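Local coordinates for hypothetical protein (Bacteroides caccae, PDB 4M8R), which is of unknown function but pairs an N-terminal Ig-like domain with a WD40-like domain of the beta-propeller class, at residues L286-Y289 against F293-L296; G258-V263 against L272-K277; D193-A198 against K215-Y220. One frame throughout, in Å; residues are numbered along the deposited sequence.

Contact 1 (L286-Y289 against F293-L296); sequences LYNY and FYVL
Leu286 and Tyr294 form an antiparallel hydrogen-bonded pair, and two reciprocal backbone bonds establish it. Leu286 N donates to Tyr294 O at 2.9 Å, and Tyr294 N donates to Leu286 O at 3.0 Å, the latter the straighter of the two (168° at the hydrogen). Leu286 O also receives a CA-H contact from Phe293, whose CA lies 3.5 Å away and belongs to the adjoining non-hydrogen-bonded pair, Tyr287 with Phe293.

On the face carrying Tyr287 and Phe293 the contact between the two segments is aromatic. Tyr287 CD1 stands over the centre of the Phe293 ring, and Tyr287 CD1 comes within 3.5 Å of Phe293 CE2. The ring planes are inclined at 44° with the Tyr287 and Phe293 centroids 4.7 Å apart, so the geometry is neither a stack nor an edge-to-face pair. An alanine at Phe293 would remove the face that receives CD1, and the Tyr287 ring would probably be left with a gap beside it and a less fixed tilt.

On the other face the contact is CH-pi and aliphatic. Tyr294 CG lies between its backbone N and carbonyl carbon (chi1 43°), which brings the ring back across the neighbouring strand. Leu286 CB sits over one ring face, 4.2 Å from the Tyr294 centroid, while Leu286 CD1 meets Tyr294 CE2 at 3.7 Å. Asn288 CB reaches the edge of this ring, and its OD1 is held by Arg290 N in the turn. Together these contacts define a short beta hairpin, its second strand outermost in a sheet of the propeller-like domain.

Contact 2 (G258-V263 against L272-K277); sequences GDYPGV and LLSARK
Against the bare CA of Gly262 lies a methyl of Leu273, and the path of that leucine shows why position 262 tolerates no side chain. From CB, Leu273 CG lies anti to the carbonyl carbon (chi1 -52°), and these two atoms form a stem that sends one methyl toward each flanking strand. CD1 goes to the next hairpin, where it packs on Tyr287 CB and on the Phe293 ring. CD2 meets segment 258-263, with Leu273 CD2 3.7 Å from Gly262 CA, and it also reaches Ala198 on the next strand over. A CB modelled on Gly262 would stand 2.6 Å from Leu273 CD2, a clash.

Next to this contact the backbones pair directly. The bond from Leu272 N to Val263 O, 2.9 Å, is nearly straight (171° at the hydrogen); Val263 N reaches Leu272 O at 3.1 Å, in the carbonyl plane on a lone pair. That same Leu272 O takes a CA-H contact from Gly262.

On the other side of Gly262 a water takes the place of direct pairing. It accepts from Gly258 N at 3.1 Å and donates to Ser274 O at 2.8 Å, while Ser274 OG is hydrogen-bonded to Ile304 O. The bridge of Val263 with Leu272 identifies the antiparallel beta hairpin of strands 262-264 and 270-276, whose backbones separate away from the turn, where the water joins them.

Contact 3 (D193-A198 against K215-Y220); sequences DYNTLA and KGYSLY
Leu197 presses on one face of the Tyr217 ring, and this pair is the tightly packed part of the contact. Leu197 CG lies 4.0 Å from the Tyr217 ring centroid and 26° off the ring normal, a CH-pi approach over the face but displaced toward the rim. The nearest ring atom to Leu197 CG is Tyr217 CE1, 3.7 Å away. The methyl groups spread along the ring: Leu197 CD1 lies toward the CG end, 4.1 Å from Tyr217 CD1, and Leu197 CD2 toward the hydroxyl end, 4.1 Å from Tyr217 CZ. Tyr217 CG, anti to its carbonyl carbon (chi1 -68°), carries the ring toward 193-198. The Leu197 and Tyr217 side chains cross at about a right angle. Both residues are buried and both also touch Ile210.

That third residue locates the contact in the fold. Strand 208-212 runs between strands 196-201 and 217-221 in the sheet, so the two segments are next-but-one neighbours; even their nearest CA pair, Leu197 and Tyr217, is 8.5 Å apart. The distance is therefore spanned mainly by side chains within this sheet of the propeller-like domain, where segment 193-198 turns a corner at Leu197.

At the partly exposed Asn195 the fit is looser. Asn195 ND2 comes no nearer to Tyr217 OH than 4.2 Å, with the amide inclined 63° to the ring; the amide is held at its other end, OD1 accepting from Gln174 N. The backbone O of Asn195 lies by the edge of the Tyr217 ring, near its plane. Tyr194, also partly exposed, adds a small contact made by one hydroxyl: Tyr220 OH comes obliquely to the CD2-CE2 bond of Tyr194, 3.7 Å from CD2. The two tyrosines cross at about a right angle, and Tyr220 also lies near a bound phosphate, probably from the crystallisation liquor.

In the fold
From the N terminus, contact 3 closes first: 16 residues, including strand 208-212, separate its segments. Contact 2 then closes the shorter hairpin loop between strands 262-264 and 270-276, and contact 1 the short connection between strands 282-288 and 292-295. The three follow in series, so none nests in or crosses another, yet all reach the same mixed sheet. Contacts 1 and 2 meet because strands 270-276 and 282-288 are sheet neighbours. Contact 2 joins contact 3 where strand 262-264 runs parallel to 196-201. Contact 1 also touches contact 3 directly, Phe293 CZ lying 3.7 Å from Leu197 CD1, which ties the hairpin at the sheet's end to strand 196-201.

Contact 1 (L286-Y289 against F293-L296)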
# COMPACT_ATOMS: atom_id res chain seq x y z
N LEU A 286 2.95 7.84 -34.43
CA LEU A 286 2.15 7.42 -33.28
C LEU A 286 1.62 6.00 -33.48
O LEU A 286 1.39 5.56 -34.61
CB LEU A 286 0.99 8.38 -33.05
CG LEU A 286 1.37 9.83 -32.76
CD1 LEU A 286 0.11 10.67 -32.57
CD2 LEU A 286 2.27 9.93 -31.54
N TYR A 287 1.45 5.29 -32.37
CA TYR A 287 0.93 3.93 -32.40
C TYR A 287 -0.16 3.76 -31.34
O TYR A 287 0.05 4.05 -30.17
CB TYR A 287 2.05 2.91 -32.20
CG TYR A 287 1.58 1.49 -31.98
CD1 TYR A 287 1.15 0.70 -33.04
CD2 TYR A 287 1.59 0.92 -30.71
CE1 TYR A 287 0.72 -0.60 -32.84
CE2 TYR A 287 1.17 -0.38 -30.51
CZ TYR A 287 0.74 -1.14 -31.57
OH TYR A 287 0.32 -2.44 -31.36
N ASN A 288 -1.32 3.28 -31.79
CA ASN A 288 -2.44 2.97 -30.92
C ASN A 288 -2.69 1.47 -31.04
O ASN A 288 -2.98 0.99 -32.14
CB ASN A 288 -3.68 3.76 -31.37
CG ASN A 288 -4.86 3.61 -30.42
OD1 ASN A 288 -4.98 2.63 -29.69
ND2 ASN A 288 -5.75 4.59 -30.45
N TYR A 289 -2.58 0.73 -29.94
CA TYR A 289 -2.70 -0.73 -29.99
C TYR A 289 -4.09 -1.22 -30.41
O TYR A 289 -4.25 -2.39 -30.75
CB TYR A 289 -2.25 -1.41 -28.68
CG TYR A 289 -3.01 -1.06 -27.42
CD1 TYR A 289 -4.34 -1.42 -27.24
CD2 TYR A 289 -2.37 -0.39 -26.37
CE1 TYR A 289 -5.03 -1.10 -26.07
CE2 TYR A 289 -3.05 -0.07 -25.20
CZ TYR A 289 -4.38 -0.43 -25.06
OH TYR A 289 -5.04 -0.12 -23.90
N PHE A 293 -0.93 2.22 -36.67
CA PHE A 293 0.08 3.26 -36.84
C PHE A 293 -0.48 4.44 -37.62
O PHE A 293 -1.31 4.27 -38.52
CB PHE A 293 1.29 2.72 -37.60
CG PHE A 293 2.01 1.61 -36.89
CD1 PHE A 293 1.62 0.29 -37.06
CD2 PHE A 293 3.09 1.89 -36.07
CE1 PHE A 293 2.30 -0.74 -36.42
CE2 PHE A 293 3.77 0.87 -35.42
CZ PHE A 293 3.37 -0.45 -35.59
N TYR A 294 -0.03 5.64 -37.28
CA TYR A 294 -0.26 6.82 -38.12
C TYR A 294 0.83 7.86 -37.92
O TYR A 294 1.32 8.07 -36.81
CB TYR A 294 -1.66 7.42 -37.91
CG TYR A 294 -2.15 7.53 -36.47
CD1 TYR A 294 -2.73 6.43 -35.83
CD2 TYR A 294 -2.08 8.74 -35.78
CE1 TYR A 294 -3.19 6.53 -34.52
CE2 TYR A 294 -2.54 8.84 -34.47
CZ TYR A 294 -3.10 7.74 -33.84
OH TYR A 294 -3.56 7.83 -32.55
N VAL A 295 1.22 8.49 -39.02
CA VAL A 295 2.28 9.49 -39.01
C VAL A 295 1.70 10.80 -38.50
O VAL A 295 0.62 11.22 -38.93
CB VAL A 295 2.85 9.73 -40.43
CG1 VAL A 295 3.98 10.76 -40.40
CG2 VAL A 295 3.34 8.42 -41.04
N LEU A 296 2.41 11.46 -37.58
CA LEU A 296 2.03 12.79 -37.15
C LEU A 296 2.52 13.77 -38.21
O LEU A 296 3.69 14.13 -38.24
CB LEU A 296 2.62 13.10 -35.77
CG LEU A 296 2.22 14.44 -35.15
CD1 LEU A 296 0.71 14.52 -34.94
CD2 LEU A 296 2.96 14.65 -33.84

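Contact 2 (G258-V263 against L272-K277)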
# COMPACT_ATOMS: atom_id res chain seq x y z
N GLY A 258 13.42 1.82 -33.88
CA GLY A 258 14.14 1.16 -32.79
C GLY A 258 15.43 1.81 -32.34
O GLY A 258 16.08 1.31 -31.42
N ASP A 259 15.82 2.91 -32.96
CA ASP A 259 17.03 3.62 -32.54
C ASP A 259 16.82 4.29 -31.19
O ASP A 259 17.76 4.43 -30.40
CB ASP A 259 17.45 4.64 -33.60
CG ASP A 259 17.96 3.98 -34.86
OD1 ASP A 259 18.77 3.03 -34.75
OD2 ASP A 259 17.55 4.40 -35.97
N TYR A 260 15.58 4.70 -30.93
CA TYR A 260 15.21 5.28 -29.64
C TYR A 260 13.96 4.60 -29.09
O TYR A 260 13.10 4.16 -29.84
CB TYR A 260 14.97 6.78 -29.79
CG TYR A 260 16.21 7.53 -30.20
CD1 TYR A 260 17.17 7.89 -29.27
CD2 TYR A 260 16.43 7.86 -31.54
CE1 TYR A 260 18.32 8.57 -29.65
CE2 TYR A 260 17.57 8.54 -31.93
CZ TYR A 260 18.51 8.89 -30.98
OH TYR A 260 19.64 9.56 -31.37
N PRO A 261 13.87 4.50 -27.75
CA PRO A 261 12.68 3.90 -27.17
C PRO A 261 11.42 4.72 -27.41
O PRO A 261 11.45 5.95 -27.39
CB PRO A 261 13.00 3.84 -25.67
CG PRO A 261 14.17 4.73 -25.45
CD PRO A 261 14.90 4.81 -26.75
N GLY A 262 10.31 4.03 -27.66
CA GLY A 262 9.01 4.67 -27.70
C GLY A 262 8.57 5.03 -26.30
O GLY A 262 9.15 4.57 -25.31
N VAL A 263 7.54 5.87 -26.22
CA VAL A 263 7.07 6.37 -24.93
C VAL A 263 5.56 6.31 -24.87
O VAL A 263 4.87 6.76 -25.77
CB VAL A 263 7.54 7.82 -24.71
CG1 VAL A 263 6.82 8.46 -23.54
CG2 VAL A 263 9.04 7.86 -24.49
N LEU A 272 4.41 7.03 -28.57
CA LEU A 272 5.17 7.92 -29.44
C LEU A 272 6.42 7.21 -29.96
O LEU A 272 7.21 6.69 -29.18
CB LEU A 272 5.60 9.19 -28.70
CG LEU A 272 4.53 10.23 -28.37
CD1 LEU A 272 3.48 9.67 -27.41
CD2 LEU A 272 5.19 11.47 -27.77
N LEU A 273 6.59 7.20 -31.28
CA LEU A 273 7.78 6.65 -31.90
C LEU A 273 8.37 7.67 -32.86
O LEU A 273 7.72 8.65 -33.23
CB LEU A 273 7.44 5.39 -32.69
CG LEU A 273 6.65 4.29 -31.97
CD1 LEU A 273 6.07 3.30 -32.97
CD2 LEU A 273 7.55 3.59 -30.97
N SER A 274 9.61 7.44 -33.26
CA SER A 274 10.23 8.18 -34.34
C SER A 274 10.81 7.19 -35.34
O SER A 274 11.26 6.11 -34.95
CB SER A 274 11.31 9.14 -33.83
OG SER A 274 12.41 8.43 -33.29
N ALA A 275 10.78 7.56 -36.61
CA ALA A 275 11.28 6.72 -37.69
C ALA A 275 12.27 7.49 -38.55
O ALA A 275 12.03 8.65 -38.90
CB ALA A 275 10.13 6.20 -38.53
N ARG A 276 13.36 6.82 -38.91
CA ARG A 276 14.41 7.39 -39.75
C ARG A 276 14.15 7.04 -41.22
O ARG A 276 14.07 5.87 -41.57
CB ARG A 276 15.76 6.83 -39.31
CG ARG A 276 16.97 7.50 -39.94
CD ARG A 276 18.24 6.73 -39.63
NE ARG A 276 19.44 7.54 -39.86
CZ ARG A 276 19.96 7.81 -41.06
NH1 ARG A 276 19.40 7.35 -42.17
NH2 ARG A 276 21.05 8.57 -41.13
N LYS A 277 14.02 8.06 -42.07
CA LYS A 277 13.85 7.84 -43.51
C LYS A 277 15.20 7.53 -44.18
O LYS A 277 16.26 7.77 -43.59
CB LYS A 277 13.18 9.04 -44.19
CG LYS A 277 11.68 9.11 -43.98
CD LYS A 277 11.05 10.13 -44.92
CE LYS A 277 9.57 10.35 -44.62
NZ LYS A 277 8.74 9.15 -44.92
O HOH W 1 11.14 3.80 -33.29

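Contact 3 (D193-A198 against K215-Y220)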
# COMPACT_ATOMS: atom_id res chain seq x y z
N ASP A 193 11.14 -15.76 -31.86
CA ASP A 193 12.09 -14.95 -32.62
C ASP A 193 11.34 -14.01 -33.56
O ASP A 193 11.43 -14.16 -34.78
CB ASP A 193 13.05 -15.86 -33.39
CG ASP A 193 13.90 -16.73 -32.48
OD1 ASP A 193 14.72 -16.17 -31.73
OD2 ASP A 193 13.74 -17.96 -32.52
N TYR A 194 10.61 -13.07 -33.00
CA TYR A 194 9.85 -12.10 -33.79
C TYR A 194 10.62 -10.78 -33.82
O TYR A 194 11.16 -10.35 -32.81
CB TYR A 194 8.45 -11.88 -33.21
CG TYR A 194 7.53 -13.11 -33.21
CD1 TYR A 194 7.67 -14.11 -34.18
CD2 TYR A 194 6.50 -13.24 -32.28
CE1 TYR A 194 6.83 -15.21 -34.19
CE2 TYR A 194 5.65 -14.34 -32.29
CZ TYR A 194 5.82 -15.32 -33.25
OH TYR A 194 4.99 -16.43 -33.28
N ASN A 195 10.66 -10.15 -34.99
CA ASN A 195 11.37 -8.89 -35.14
C ASN A 195 10.71 -7.80 -34.30
O ASN A 195 9.49 -7.70 -34.25
CB ASN A 195 11.41 -8.46 -36.61
CG ASN A 195 12.30 -7.25 -36.85
OD1 ASN A 195 13.46 -7.24 -36.46
ND2 ASN A 195 11.74 -6.23 -37.47
N THR A 196 11.54 -6.99 -33.66
CA THR A 196 11.08 -5.96 -32.74
C THR A 196 11.33 -4.56 -33.32
O THR A 196 12.48 -4.16 -33.50
CB THR A 196 11.80 -6.11 -31.40
OG1 THR A 196 11.72 -7.47 -30.96
CG2 THR A 196 11.18 -5.20 -30.34
N LEU A 197 10.25 -3.83 -33.59
CA LEU A 197 10.34 -2.45 -34.03
C LEU A 197 10.98 -1.54 -32.99
O LEU A 197 11.79 -0.68 -33.34
CB LEU A 197 8.94 -1.87 -34.30
CG LEU A 197 8.25 -2.18 -35.62
CD1 LEU A 197 6.98 -1.35 -35.70
CD2 LEU A 197 9.15 -1.90 -36.81
N ALA A 198 10.60 -1.71 -31.73
CA ALA A 198 11.00 -0.78 -30.67
C ALA A 198 10.64 -1.29 -29.30
O ALA A 198 9.67 -2.02 -29.14
CB ALA A 198 10.34 0.57 -30.89
N LYS A 215 1.51 -11.53 -39.59
CA LYS A 215 1.47 -10.63 -40.74
C LYS A 215 1.78 -9.19 -40.31
O LYS A 215 2.42 -8.44 -41.05
CB LYS A 215 0.11 -10.69 -41.43
CG LYS A 215 -1.05 -10.15 -40.60
CD LYS A 215 -2.41 -10.66 -41.08
CE LYS A 215 -3.52 -10.28 -40.11
NZ LYS A 215 -3.35 -10.91 -38.76
N GLY A 216 1.34 -8.82 -39.11
CA GLY A 216 1.52 -7.46 -38.59
C GLY A 216 2.11 -7.41 -37.19
O GLY A 216 2.58 -8.42 -36.65
N TYR A 217 2.06 -6.22 -36.60
CA TYR A 217 2.73 -5.94 -35.34
C TYR A 217 1.75 -5.85 -34.17
O TYR A 217 0.65 -5.32 -34.31
CB TYR A 217 3.53 -4.65 -35.46
CG TYR A 217 4.71 -4.79 -36.39
CD1 TYR A 217 5.93 -5.28 -35.92
CD2 TYR A 217 4.61 -4.47 -37.74
CE1 TYR A 217 7.01 -5.43 -36.77
CE2 TYR A 217 5.69 -4.62 -38.59
CZ TYR A 217 6.89 -5.10 -38.10
OH TYR A 217 7.97 -5.26 -38.93
N SER A 218 2.17 -6.39 -33.03
CA SER A 218 1.39 -6.35 -31.79
C SER A 218 2.24 -5.80 -30.66
O SER A 218 3.46 -5.75 -30.75
CB SER A 218 0.91 -7.74 -31.41
OG SER A 218 -0.05 -8.22 -32.33
N LEU A 219 1.57 -5.40 -29.58
CA LEU A 219 2.24 -4.86 -28.41
C LEU A 219 2.44 -5.97 -27.39
O LEU A 219 1.50 -6.68 -27.06
CB LEU A 219 1.41 -3.72 -27.82
CG LEU A 219 2.02 -2.96 -26.65
CD1 LEU A 219 3.30 -2.25 -27.07
CD2 LEU A 219 1.01 -1.97 -26.10
N TYR A 220 3.66 -6.11 -26.89
CA TYR A 220 4.03 -7.18 -25.96
C TYR A 220 4.59 -6.61 -24.67
O TYR A 220 5.19 -5.54 -24.66
CB TYR A 220 5.14 -8.05 -26.56
CG TYR A 220 4.71 -9.02 -27.64
CD1 TYR A 220 4.40 -8.58 -28.92
CD2 TYR A 220 4.67 -10.39 -27.39
CE1 TYR A 220 4.03 -9.47 -29.91
CE2 TYR A 220 4.31 -11.29 -28.37
CZ TYR A 220 3.99 -10.83 -29.63
OH TYR A 220 3.63 -11.73 -30.60